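Local coordinates for protein pectate lyase (Bacillus, PDB 3VMV) that probably cleaves polygalacturonate, the pectate of plant cell walls, by eliminative lyase chemistry, as a secreted beta-helical member of polysaccharide lyase family 1, at residues 29-34 / 64-69; 96-101 / 122-127; 101-106 / 128-133; 156-161 / 179-184. All blocks are in the same frame, centred on the assembly; numbering follows the deposited sequence.

Interaction 1 (29-34 / 64-69)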
loop_
_atom_site.group_PDB
_atom_site.type_symbol
_atom_site.label_atom_id
_atom_site.label_comp_id
_atom_site.label_asym_id
_atom_site.label_seq_id
_atom_site.Cartn_x
_atom_site.Cartn_y
_atom_site.Cartn_z
ATOM N N ALA A 29 -9.528 -18.334 10.733
ATOM C CA ALA A 29 -8.991 -19.605 11.228
ATOM C C ALA A 29 -8.518 -20.494 10.080
ATOM O O ALA A 29 -7.430 -21.059 10.150
ATOM C CB ALA A 29 -9.983 -20.306 12.127
ATOM N N GLN A 30 -9.290 -20.571 8.995
ATOM C CA GLN A 30 -8.837 -21.381 7.862
ATOM C C GLN A 30 -7.589 -20.789 7.247
ATOM O O GLN A 30 -6.644 -21.502 6.956
ATOM C CB GLN A 30 -9.919 -21.502 6.794
ATOM C CG GLN A 30 -11.040 -22.431 7.193
ATOM C CD GLN A 30 -11.973 -22.696 6.042
ATOM O OE1 GLN A 30 -12.433 -21.763 5.419
ATOM N NE2 GLN A 30 -12.263 -23.964 5.762
ATOM N N ILE A 31 -7.574 -19.471 7.043
ATOM C CA ILE A 31 -6.397 -18.852 6.460
ATOM C C ILE A 31 -5.162 -19.066 7.335
ATOM O O ILE A 31 -4.102 -19.467 6.845
ATOM C CB ILE A 31 -6.592 -17.322 6.248
ATOM C CG1 ILE A 31 -7.743 -17.093 5.261
ATOM C CG2 ILE A 31 -5.345 -16.717 5.675
ATOM C CD1 ILE A 31 -8.078 -15.607 5.079
ATOM N N GLN A 32 -5.293 -18.778 8.628
ATOM C CA GLN A 32 -4.127 -18.899 9.518
ATOM C C GLN A 32 -3.627 -20.358 9.588
ATOM O O GLN A 32 -2.409 -20.620 9.588
ATOM C CB GLN A 32 -4.449 -18.362 10.921
ATOM C CG GLN A 32 -3.186 -18.110 11.770
ATOM C CD GLN A 32 -2.375 -16.996 11.148
ATOM O OE1 GLN A 32 -2.833 -15.866 11.117
ATOM N NE2 GLN A 32 -1.178 -17.308 10.653
ATOM N N GLN A 33 -4.560 -21.309 9.639
ATOM C CA GLN A 33 -4.157 -22.717 9.666
ATOM C C GLN A 33 -3.467 -23.137 8.403
ATOM O O GLN A 33 -2.501 -23.909 8.450
ATOM C CB GLN A 33 -5.364 -23.593 9.900
ATOM C CG GLN A 33 -5.812 -23.481 11.286
ATOM C CD GLN A 33 -7.129 -24.185 11.501
ATOM O OE1 GLN A 33 -7.542 -25.023 10.688
ATOM N NE2 GLN A 33 -7.808 -23.832 12.583
ATOM N N LEU A 34 -3.964 -22.673 7.251
ATOM C CA LEU A 34 -3.297 -23.015 6.012
ATOM C C LEU A 34 -1.838 -22.540 6.019
ATOM O O LEU A 34 -0.925 -23.285 5.636
ATOM C CB LEU A 34 -4.021 -22.397 4.827
ATOM C CG LEU A 34 -5.389 -23.003 4.513
ATOM C CD1 LEU A 34 -6.015 -22.161 3.461
ATOM C CD2 LEU A 34 -5.221 -24.453 4.041
ATOM N N SER A 64 -5.299 -11.456 16.375
ATOM C CA SER A 64 -5.929 -10.159 16.085
ATOM C C SER A 64 -5.582 -9.607 14.697
ATOM O O SER A 64 -6.031 -8.526 14.327
ATOM C CB SER A 64 -5.523 -9.114 17.134
ATOM O OG SER A 64 -6.057 -9.465 18.397
ATOM N N LEU A 65 -4.778 -10.353 13.946
ATOM C CA LEU A 65 -4.448 -10.040 12.550
ATOM C C LEU A 65 -4.179 -11.358 11.850
ATOM O O LEU A 65 -4.082 -12.379 12.515
ATOM C CB LEU A 65 -3.239 -9.097 12.460
ATOM C CG LEU A 65 -1.966 -9.425 13.232
ATOM C CD1 LEU A 65 -1.193 -10.574 12.571
ATOM C CD2 LEU A 65 -1.084 -8.191 13.316
ATOM N N ILE A 66 -4.135 -11.341 10.517
ATOM C CA ILE A 66 -3.792 -12.523 9.733
ATOM C C ILE A 66 -2.290 -12.460 9.534
ATOM O O ILE A 66 -1.774 -11.553 8.875
ATOM C CB ILE A 66 -4.528 -12.483 8.373
ATOM C CG1 ILE A 66 -6.050 -12.491 8.600
ATOM C CG2 ILE A 66 -4.094 -13.677 7.511
ATOM C CD1 ILE A 66 -6.574 -13.724 9.338
ATOM N N ASP A 67 -1.588 -13.393 10.157
ATOM C CA ASP A 67 -0.143 -13.348 10.340
ATOM C C ASP A 67 0.525 -14.159 9.231
ATOM O O ASP A 67 0.720 -15.381 9.348
ATOM C CB ASP A 67 0.144 -13.947 11.733
ATOM C CG ASP A 67 1.425 -13.439 12.421
ATOM O OD1 ASP A 67 2.096 -12.540 11.949
ATOM O OD2 ASP A 67 1.748 -14.009 13.490
ATOM N N VAL A 68 0.933 -13.461 8.173
ATOM C CA VAL A 68 1.744 -14.072 7.094
ATOM C C VAL A 68 3.201 -14.047 7.516
ATOM O O VAL A 68 3.971 -13.145 7.181
ATOM C CB VAL A 68 1.495 -13.402 5.722
ATOM C CG1 VAL A 68 2.269 -14.162 4.625
ATOM C CG2 VAL A 68 -0.002 -13.372 5.424
ATOM N N LYS A 69 3.554 -15.037 8.344
ATOM C CA LYS A 69 4.820 -15.111 9.044
ATOM C C LYS A 69 5.101 -16.582 9.219
ATOM O O LYS A 69 4.192 -17.379 9.451
ATOM C CB LYS A 69 4.695 -14.466 10.436
ATOM C CG LYS A 69 6.021 -14.353 11.163
ATOM C CD LYS A 69 5.821 -13.872 12.605
ATOM C CE LYS A 69 5.414 -12.390 12.618
ATOM N NZ LYS A 69 5.577 -11.850 13.992
HETATM O O HOH W 1 -5.201 -15.069 12.606
#
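The helix that caps one end of the parallel beta-helix, residues 28-40, meets the edge strand 66-68 here, and Gln32 with Ile31 makes the join to Ile66 and Asp67. The two axes run nearly the same way, 19° apart, with 8.4 Å between them at the closest point, so side chains have to bridge the gap. Gln32 does it by docking its amide on the backbone of Asp67 as a neighbouring strand would. Asp67 N donates to Gln32 OE1 at 2.9 Å, in the carbonyl plane and on a lone pair. Gln32 NE2 gives a hydrogen to Asp67 O at 3.0 Å, nearly straight at 172°. With CG swung away from the backbone N (chi1 -164°) and a bend at chi2, the chain brings the amide up to the strand, and the paired bonds fix which way round it sits. NE2 also bonds Asp36 OD1, one turn further along the helix. The carboxylate of Asp67 takes no part in this pairing; its OD1 forms a salt bridge with Arg98 on the next strand. Beside the polar bonds lies a small apolar touch: Ile31 and Ile66 cross at about a right angle and meet through their CG2 methyls, 3.8 Å apart, and both also pack on Ile56. The helix thus probably covers the hydrophobic interior at this end, while Gln32 satisfies part of the strand edge. OE1 has a second donor, a water 2.9 Å from Gln32 OE1 that also donates to Leu65 O.

Interaction 2 (96-101 / 122-127). With SO4 (sulfate ion), chain B.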
loop_
_atom_site.group_PDB
_atom_site.type_symbol
_atom_site.label_atom_id
_atom_site.label_comp_id
_atom_site.label_asym_id
_atom_site.label_seq_id
_atom_site.Cartn_x
_atom_site.Cartn_y
_atom_site.Cartn_z
ATOM N N GLY A 96 -6.864 -7.063 9.725
ATOM C CA GLY A 96 -5.907 -6.839 8.662
ATOM C C GLY A 96 -4.894 -7.939 8.512
ATOM O O GLY A 96 -4.868 -8.924 9.261
ATOM N N ILE A 97 -4.098 -7.803 7.462
ATOM C CA ILE A 97 -3.035 -8.758 7.147
ATOM C C ILE A 97 -1.675 -8.178 7.447
ATOM O O ILE A 97 -1.429 -7.009 7.162
ATOM C CB ILE A 97 -3.086 -9.085 5.629
ATOM C CG1 ILE A 97 -4.435 -9.731 5.307
ATOM C CG2 ILE A 97 -1.941 -10.046 5.262
ATOM C CD1 ILE A 97 -4.706 -9.905 3.754
ATOM N N ARG A 98 -0.779 -8.979 8.029
ATOM C CA ARG A 98 0.595 -8.554 8.242
ATOM C C ARG A 98 1.529 -9.485 7.510
ATOM O O ARG A 98 1.461 -10.697 7.684
ATOM C CB ARG A 98 0.983 -8.464 9.726
ATOM C CG ARG A 98 2.418 -7.974 9.942
ATOM C CD ARG A 98 2.711 -7.763 11.432
ATOM N NE ARG A 98 2.632 -9.040 12.134
ATOM C CZ ARG A 98 2.599 -9.161 13.472
ATOM N NH1 ARG A 98 2.563 -10.372 14.008
ATOM N NH2 ARG A 98 2.586 -8.086 14.252
ATOM N N LEU A 99 2.425 -8.911 6.724
ATOM C CA LEU A 99 3.472 -9.706 6.084
ATOM C C LEU A 99 4.771 -9.488 6.810
ATOM O O LEU A 99 5.258 -8.344 6.869
ATOM C CB LEU A 99 3.611 -9.306 4.613
ATOM C CG LEU A 99 2.367 -9.305 3.699
ATOM C CD1 LEU A 99 2.838 -9.035 2.236
ATOM C CD2 LEU A 99 1.508 -10.515 3.778
ATOM N N SER A 100 5.381 -10.541 7.332
ATOM C CA SER A 100 6.609 -10.400 8.114
ATOM C C SER A 100 7.675 -11.348 7.551
ATOM O O SER A 100 7.468 -12.563 7.500
ATOM C CB SER A 100 6.304 -10.718 9.582
ATOM O OG SER A 100 7.497 -10.877 10.325
ATOM N N ASN A 101 8.779 -10.773 7.099
ATOM C CA ASN A 101 9.819 -11.513 6.372
ATOM C C ASN A 101 9.204 -12.449 5.330
ATOM O O ASN A 101 9.513 -13.629 5.224
ATOM C CB ASN A 101 10.759 -12.256 7.327
ATOM C CG ASN A 101 12.127 -12.528 6.701
ATOM O OD1 ASN A 101 12.456 -12.042 5.629
ATOM N ND2 ASN A 101 12.952 -13.331 7.421
ATOM N N ALA A 122 -4.703 -2.188 7.475
ATOM C CA ALA A 122 -5.282 -3.179 6.563
ATOM C C ALA A 122 -4.196 -4.138 6.020
ATOM O O ALA A 122 -4.400 -5.346 6.015
ATOM C CB ALA A 122 -6.055 -2.502 5.406
ATOM N N ILE A 123 -3.076 -3.596 5.520
ATOM C CA ILE A 123 -1.942 -4.450 5.181
ATOM C C ILE A 123 -0.684 -3.808 5.714
ATOM O O ILE A 123 -0.336 -2.695 5.329
ATOM C CB ILE A 123 -1.788 -4.666 3.680
ATOM C CG1 ILE A 123 -3.079 -5.231 3.103
ATOM C CG2 ILE A 123 -0.624 -5.654 3.403
ATOM C CD1 ILE A 123 -3.043 -5.441 1.548
ATOM N N GLU A 124 0.006 -4.508 6.612
ATOM C CA GLU A 124 1.306 -4.090 7.100
ATOM C C GLU A 124 2.373 -4.934 6.449
ATOM O O GLU A 124 2.312 -6.164 6.546
ATOM C CB GLU A 124 1.390 -4.223 8.629
ATOM C CG GLU A 124 2.878 -4.044 9.099
ATOM C CD GLU A 124 3.114 -3.673 10.571
ATOM O OE1 GLU A 124 2.934 -2.487 10.965
ATOM O OE2 GLU A 124 3.553 -4.559 11.340
ATOM N N VAL A 125 3.354 -4.305 5.793
ATOM C CA VAL A 125 4.406 -5.052 5.119
ATOM C C VAL A 125 5.718 -4.718 5.838
ATOM O O VAL A 125 6.143 -3.575 5.821
ATOM C CB VAL A 125 4.491 -4.654 3.635
ATOM C CG1 VAL A 125 5.556 -5.445 2.940
ATOM C CG2 VAL A 125 3.125 -4.807 2.914
ATOM N N THR A 126 6.352 -5.696 6.492
ATOM C CA THR A 126 7.386 -5.375 7.456
ATOM C C THR A 126 8.414 -6.473 7.580
ATOM O O THR A 126 8.386 -7.464 6.834
ATOM C CB THR A 126 6.728 -5.023 8.820
ATOM O OG1 THR A 126 7.705 -4.444 9.688
ATOM C CG2 THR A 126 6.055 -6.244 9.482
ATOM N N ASP A 127 9.372 -6.271 8.484
ATOM C CA ASP A 127 10.397 -7.264 8.788
ATOM C C ASP A 127 11.046 -7.855 7.545
ATOM O O ASP A 127 11.092 -9.077 7.394
ATOM C CB ASP A 127 9.830 -8.407 9.668
ATOM C CG ASP A 127 9.172 -7.887 10.964
ATOM O OD1 ASP A 127 9.679 -6.904 11.545
ATOM O OD2 ASP A 127 8.149 -8.447 11.384
HETATM S S SO4 B . 1.890 -9.221 17.663
HETATM O O1 SO4 B . 0.439 -9.345 17.638
HETATM O O2 SO4 B . 2.518 -10.373 17.055
HETATM O O3 SO4 B . 2.272 -8.005 16.949
HETATM O O4 SO4 B . 2.350 -9.159 19.041
#
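Ile97 starts the ladder: its N donates to Ala122 O at 2.9 Å, and its O takes Glu124 N in return, while the side chain turns to the same face as Ile123, Leu99 and Val125. Arg98 leaves by the other face, beside Glu124. The two chains point the same way, but the contact is made by methylene: Arg98 CD lies 3.3 Å from Glu124 OE2, with the guanidinium and carboxylate planes 21° apart. Arg98 NE stays 4.6 Å from that oxygen, and Glu124 OE1 pairs with Lys159. A bend at chi3 (64°) takes the guanidinium up to a sulfate, probably from the crystallisation liquor. The sulfate sits at the edge of the guanidinium, near its plane, with NH1 on O2 and Arg98 NH2 on SO4 O3 at 2.7 Å; Glu119 is a further salt-bridge partner of NH2. Leu99 continues the ladder, its N bonding Glu124 O at 2.8 Å and its O receiving Thr126 N, with CD1 loosely against Val125 CG2. Ser100 OG then donates to Asp127 OD2 at 2.7 Å, and the carboxylate oxygen accepts through its anti lone pair. At Asn101 the strand is interrupted; its N makes only weak bonds to Thr126 O and Asp127 O, and its amide ND2 bonds Lys74 O. Parallel in-register rungs, aliphatic on the inner face and polar or charged on the outer, are typical of the right-handed parallel beta-helix of pectate lyases.

Interaction 3 (101-106 / 128-133)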
loop_
_atom_site.group_PDB
_atom_site.type_symbol
_atom_site.label_atom_id
_atom_site.label_comp_id
_atom_site.label_asym_id
_atom_site.label_seq_id
_atom_site.Cartn_x
_atom_site.Cartn_y
_atom_site.Cartn_z
ATOM N N ASN A 101 8.779 -10.773 7.099
ATOM C CA ASN A 101 9.819 -11.513 6.372
ATOM C C ASN A 101 9.204 -12.449 5.330
ATOM O O ASN A 101 9.513 -13.629 5.224
ATOM C CB ASN A 101 10.759 -12.256 7.327
ATOM C CG ASN A 101 12.127 -12.528 6.701
ATOM O OD1 ASN A 101 12.456 -12.042 5.629
ATOM N ND2 ASN A 101 12.952 -13.331 7.421
ATOM N N ALA A 102 8.290 -11.850 4.577
ATOM C CA ALA A 102 7.491 -12.553 3.608
ATOM C C ALA A 102 7.975 -12.221 2.205
ATOM O O ALA A 102 8.235 -11.058 1.917
ATOM C CB ALA A 102 6.023 -12.143 3.799
ATOM N N HIS A 103 8.145 -13.244 1.362
ATOM C CA HIS A 103 8.791 -13.089 0.060
ATOM C C HIS A 103 7.962 -13.686 -1.036
ATOM O O HIS A 103 7.517 -14.812 -0.914
ATOM C CB HIS A 103 10.159 -13.742 0.100
ATOM C CG HIS A 103 11.081 -13.059 1.052
ATOM N ND1 HIS A 103 10.980 -13.214 2.418
ATOM C CD2 HIS A 103 12.045 -12.134 0.843
ATOM C CE1 HIS A 103 11.877 -12.444 3.011
ATOM N NE2 HIS A 103 12.539 -11.785 2.080
ATOM N N ASN A 104 7.756 -12.910 -2.096
ATOM C CA ASN A 104 6.981 -13.347 -3.254
ATOM C C ASN A 104 5.522 -13.599 -2.855
ATOM O O ASN A 104 5.033 -14.745 -2.830
ATOM C CB ASN A 104 7.611 -14.601 -3.929
ATOM C CG ASN A 104 6.915 -14.948 -5.231
ATOM O OD1 ASN A 104 6.430 -14.052 -5.923
ATOM N ND2 ASN A 104 6.820 -16.232 -5.552
ATOM N N ILE A 105 4.843 -12.497 -2.547
ATOM C CA ILE A 105 3.492 -12.512 -2.009
ATOM C C ILE A 105 2.583 -11.632 -2.863
ATOM O O ILE A 105 2.953 -10.502 -3.195
ATOM C CB ILE A 105 3.472 -11.936 -0.590
ATOM C CG1 ILE A 105 4.618 -12.521 0.273
ATOM C CG2 ILE A 105 2.111 -12.144 0.047
ATOM C CD1 ILE A 105 4.479 -14.019 0.621
ATOM N N ILE A 106 1.418 -12.147 -3.224
ATOM C CA ILE A 106 0.388 -11.374 -3.894
ATOM C C ILE A 106 -0.860 -11.286 -3.001
ATOM O O ILE A 106 -1.334 -12.301 -2.512
ATOM C CB ILE A 106 0.017 -12.033 -5.228
ATOM C CG1 ILE A 106 1.249 -12.056 -6.115
ATOM C CG2 ILE A 106 -1.169 -11.282 -5.895
ATOM C CD1 ILE A 106 0.993 -12.675 -7.502
ATOM N N ASP A 128 11.549 -6.985 6.683
ATOM C CA ASP A 128 12.387 -7.385 5.564
ATOM C C ASP A 128 11.675 -8.158 4.469
ATOM O O ASP A 128 12.329 -8.835 3.677
ATOM C CB ASP A 128 13.613 -8.155 6.072
ATOM C CG ASP A 128 14.466 -7.318 7.015
ATOM O OD1 ASP A 128 15.381 -6.636 6.515
ATOM O OD2 ASP A 128 14.230 -7.352 8.241
ATOM N N SER A 129 10.349 -7.988 4.381
ATOM C CA SER A 129 9.585 -8.613 3.302
ATOM C C SER A 129 10.053 -8.046 1.958
ATOM O O SER A 129 10.447 -6.885 1.855
ATOM C CB SER A 129 8.107 -8.304 3.468
ATOM O OG SER A 129 7.559 -9.018 4.560
ATOM N N LYS A 130 9.988 -8.870 0.916
ATOM C CA LYS A 130 10.358 -8.423 -0.416
ATOM C C LYS A 130 9.477 -9.058 -1.476
ATOM O O LYS A 130 8.982 -10.195 -1.297
ATOM C CB LYS A 130 11.819 -8.772 -0.699
ATOM C CG LYS A 130 12.757 -7.936 0.195
ATOM C CD LYS A 130 14.207 -8.085 -0.205
ATOM C CE LYS A 130 15.083 -7.347 0.793
ATOM N NZ LYS A 130 14.319 -7.013 2.036
ATOM N N ASN A 131 9.280 -8.332 -2.578
ATOM C CA ASN A 131 8.546 -8.843 -3.760
ATOM C C ASN A 131 7.105 -9.116 -3.408
ATOM O O ASN A 131 6.692 -10.237 -3.274
ATOM C CB ASN A 131 9.239 -10.054 -4.399
ATOM C CG ASN A 131 10.486 -9.637 -5.126
ATOM O OD1 ASN A 131 10.422 -9.188 -6.289
ATOM N ND2 ASN A 131 11.597 -9.683 -4.445
ATOM N N VAL A 132 6.379 -8.032 -3.183
ATOM C CA VAL A 132 5.010 -8.072 -2.768
ATOM C C VAL A 132 4.193 -7.239 -3.734
ATOM O O VAL A 132 4.579 -6.100 -4.030
ATOM C CB VAL A 132 4.888 -7.443 -1.401
ATOM C CG1 VAL A 132 3.439 -7.381 -0.952
ATOM C CG2 VAL A 132 5.751 -8.183 -0.347
ATOM N N TRP A 133 3.103 -7.811 -4.230
ATOM C CA TRP A 133 2.203 -7.127 -5.151
ATOM C C TRP A 133 0.817 -7.024 -4.496
ATOM O O TRP A 133 0.215 -8.063 -4.177
ATOM C CB TRP A 133 2.171 -7.944 -6.442
ATOM C CG TRP A 133 1.387 -7.306 -7.561
ATOM C CD1 TRP A 133 1.160 -5.968 -7.724
ATOM C CD2 TRP A 133 0.812 -7.963 -8.692
ATOM N NE1 TRP A 133 0.440 -5.747 -8.893
ATOM C CE2 TRP A 133 0.206 -6.962 -9.492
ATOM C CE3 TRP A 133 0.715 -9.314 -9.085
ATOM C CZ2 TRP A 133 -0.443 -7.255 -10.684
ATOM C CZ3 TRP A 133 0.080 -9.611 -10.275
ATOM C CH2 TRP A 133 -0.513 -8.589 -11.045
#
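Two successive coils of the parallel beta-helix turn the same corner here, Asn104 level with Asn131, and the packing is firmest where the backbones of Ala102 to Ile106 and Ser129 to Trp133 hydrogen-bond. Before the corner Ser129 stands in for a backbone acceptor: Ala102 N donates to Ser129 OG at 2.9 Å, and the hydroxyl also bonds Thr126 O. Lys130 N then reaches Ala102 O. Through the corner the bonds run on, Asn104 N to Lys130 O at 3.1 Å and Ile105 N to Asn131 O at 3.0 Å, and beyond it Trp133 N joins Ile105 O. Ile105 and Val132 turn inward, where both touch Leu99; their own approach is slight, Ile105 CB to Val132 CG2 being 4.4 Å. Asn104 points the other way, with OD1 taking the backbone N atoms of Thr15 and Gly16 from the N-terminal arm.

On the outward side, the looser and partly exposed part is formed by His103 and Lys130. They lie alongside each other, and chi1 of -65° sets the imidazole beside its own backbone N, so that one face looks onto Lys130 N, 3.8 Å above the ring plane and off toward the rim. His103 CD2 rests on Lys130 CB. The lysine chain runs on extended and bends only at its end, bringing NZ to Asp128 O from well above the carbonyl plane. Beyond the corner the fit closes up again: buried Ile106 and partly exposed Trp133 point the same way, NE1 bonds Ser168 OG, and Ile106 CD1 meets the indole at its edge, 3.7 Å from Trp133 CE3.

Interaction 4 (156-161 / 179-184)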
loop_
_atom_site.group_PDB
_atom_site.type_symbol
_atom_site.label_atom_id
_atom_site.label_comp_id
_atom_site.label_asym_id
_atom_site.label_seq_id
_atom_site.Cartn_x
_atom_site.Cartn_y
_atom_site.Cartn_z
ATOM N N VAL A 156 -2.294 0.922 4.052
ATOM C CA VAL A 156 -1.168 0.061 3.656
ATOM C C VAL A 156 0.115 0.692 4.115
ATOM O O VAL A 156 0.464 1.813 3.673
ATOM C CB VAL A 156 -1.059 -0.185 2.124
ATOM C CG1 VAL A 156 0.275 -0.915 1.788
ATOM C CG2 VAL A 156 -2.274 -1.006 1.624
ATOM N N ASP A 157 0.794 0.044 5.077
ATOM C CA ASP A 157 2.018 0.586 5.660
ATOM C C ASP A 157 3.173 -0.338 5.383
ATOM O O ASP A 157 3.033 -1.560 5.466
ATOM C CB ASP A 157 1.921 0.762 7.184
ATOM C CG ASP A 157 0.968 1.870 7.616
ATOM O OD1 ASP A 157 0.566 2.715 6.803
ATOM O OD2 ASP A 157 0.598 1.892 8.835
ATOM N N MET A 158 4.329 0.249 5.075
ATOM C CA MET A 158 5.555 -0.515 4.820
ATOM C C MET A 158 6.630 -0.041 5.760
ATOM O O MET A 158 6.824 1.179 5.931
ATOM C CB MET A 158 5.983 -0.296 3.351
ATOM C CG MET A 158 4.844 -0.744 2.395
ATOM S SD MET A 158 5.320 -0.209 0.765
ATOM C CE MET A 158 3.698 -0.405 -0.029
ATOM N N LYS A 159 7.331 -0.993 6.359
ATOM C CA LYS A 159 8.300 -0.693 7.411
ATOM C C LYS A 159 9.467 -1.658 7.364
ATOM O O LYS A 159 9.381 -2.748 6.762
ATOM C CB LYS A 159 7.639 -0.873 8.804
ATOM C CG LYS A 159 6.364 -0.057 9.021
ATOM C CD LYS A 159 5.728 -0.357 10.407
ATOM C CE LYS A 159 4.400 0.399 10.581
ATOM N NZ LYS A 159 3.737 0.021 11.882
ATOM N N ARG A 160 10.533 -1.287 8.084
ATOM C CA ARG A 160 11.587 -2.237 8.465
ATOM C C ARG A 160 12.131 -2.986 7.243
ATOM O O ARG A 160 12.120 -4.217 7.171
ATOM C CB ARG A 160 11.090 -3.193 9.565
ATOM C CG ARG A 160 10.776 -2.404 10.859
ATOM C CD ARG A 160 10.438 -3.339 11.998
ATOM N NE ARG A 160 10.414 -2.571 13.248
ATOM C CZ ARG A 160 11.462 -2.354 14.043
ATOM N NH1 ARG A 160 12.658 -2.854 13.754
ATOM N NH2 ARG A 160 11.305 -1.622 15.139
ATOM N N ASN A 161 12.639 -2.205 6.296
ATOM C CA ASN A 161 13.387 -2.740 5.163
ATOM C C ASN A 161 12.601 -3.568 4.149
ATOM O O ASN A 161 13.208 -4.283 3.362
ATOM C CB ASN A 161 14.580 -3.536 5.674
ATOM C CG ASN A 161 15.479 -2.684 6.496
ATOM O OD1 ASN A 161 16.090 -1.745 5.983
ATOM N ND2 ASN A 161 15.525 -2.960 7.792
ATOM N N MET A 179 -1.145 5.831 4.206
ATOM C CA MET A 179 -0.039 4.941 3.856
ATOM C C MET A 179 1.265 5.452 4.398
ATOM O O MET A 179 1.604 6.638 4.245
ATOM C CB MET A 179 0.122 4.885 2.341
ATOM C CG MET A 179 -1.055 4.281 1.640
ATOM S SD MET A 179 -0.803 4.088 -0.146
ATOM C CE MET A 179 -0.433 5.762 -0.674
ATOM N N LEU A 180 2.040 4.566 5.026
ATOM C CA LEU A 180 3.374 4.912 5.517
ATOM C C LEU A 180 4.428 4.138 4.713
ATOM O O LEU A 180 4.200 2.956 4.335
ATOM C CB LEU A 180 3.442 4.486 7.003
ATOM C CG LEU A 180 4.330 4.944 8.126
ATOM C CD1 LEU A 180 4.118 6.435 8.368
ATOM C CD2 LEU A 180 4.005 4.124 9.379
ATOM N N VAL A 181 5.566 4.782 4.446
ATOM C CA VAL A 181 6.718 4.076 3.923
ATOM C C VAL A 181 7.859 4.485 4.810
ATOM O O VAL A 181 8.489 5.528 4.584
ATOM C CB VAL A 181 6.984 4.438 2.441
ATOM C CG1 VAL A 181 8.245 3.724 1.921
ATOM C CG2 VAL A 181 5.777 4.094 1.579
ATOM N N GLY A 182 8.174 3.660 5.804
ATOM C CA GLY A 182 9.142 3.994 6.843
ATOM C C GLY A 182 8.427 4.621 8.036
ATOM O O GLY A 182 7.823 5.672 7.899
ATOM N N HIS A 183 8.515 3.965 9.198
ATOM C CA HIS A 183 7.716 4.346 10.374
ATOM C C HIS A 183 8.465 5.235 11.365
ATOM O O HIS A 183 7.866 5.757 12.303
ATOM C CB HIS A 183 7.213 3.071 11.108
ATOM C CG HIS A 183 8.271 2.376 11.916
ATOM N ND1 HIS A 183 9.376 1.768 11.359
ATOM C CD2 HIS A 183 8.435 2.271 13.261
ATOM C CE1 HIS A 183 10.162 1.297 12.314
ATOM N NE2 HIS A 183 9.615 1.596 13.480
ATOM N N THR A 184 9.772 5.377 11.171
ATOM C CA THR A 184 10.610 6.141 12.087
ATOM C C THR A 184 11.808 6.712 11.334
ATOM O O THR A 184 12.164 6.222 10.264
ATOM C CB THR A 184 11.092 5.274 13.259
ATOM O OG1 THR A 184 11.554 6.135 14.311
ATOM C CG2 THR A 184 12.221 4.329 12.832
HETATM O O HOH W 2 2.601 2.307 1.928
HETATM O O HOH W 3 10.510 1.529 8.920
#
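Backbone bonds hold Met158 firmly between Leu180 and Gly182. Met158 N donates to Leu180 O at 2.8 Å, and Gly182 N meets Met158 O at 2.8 Å, almost straight at 177°. Nearer the start the ladder slackens: Leu180 N makes only a weak bond to Val156 O, and its firmer acceptor is a side chain, Asp157 OD1 at 3.0 Å, met from above the carboxylate plane. With CG beside the backbone N (chi1 -69°), Asp157 leans across to the next strand. Water fills in at both ends. One donates to Val156 O and Leu180 O; another accepts from Arg160 N and His183 N and lies at the ring edge, 2.7 Å from His183 ND1. Apolar contact is wider-spaced on the inner face, with Met158 SD near Val181 CG2, and closer outside, where the extended Lys159, on its way to Glu124, crosses His183 at about a right angle, CD 3.8 Å from His183 CB. Past it, His183 CE1 lies over one face of the Arg160 guanidinium, the planes 35° apart. Methionine and valine inward, and a mixed polar and apolar outer face, mark two successive coils of a parallel beta-helix stacked in register.

Interactions 2, 3 and 4 join successive coils of one beta-helix, while interaction 1 fits its end helix to a terminal rung. Interactions 1, 2 and 4 lie along neighbouring strands: 66-68 pairs with 97-103, and 123-126 with 156-158. Backbone ladders dominate interactions 2 and 3, which share Asn101 and follow the same chain round a bend; interaction 4 has a slacker ladder helped by water and a carboxylate, and interaction 1 replaces it with a glutamine amide. Interactions 1, 2 and 4 are mostly buried, interaction 3 only partly. Charge runs between them on the outer face, Asp67 to Arg98 and Glu124 to Lys159, whereas interaction 3 leaves histidine, lysine and tryptophan partly exposed.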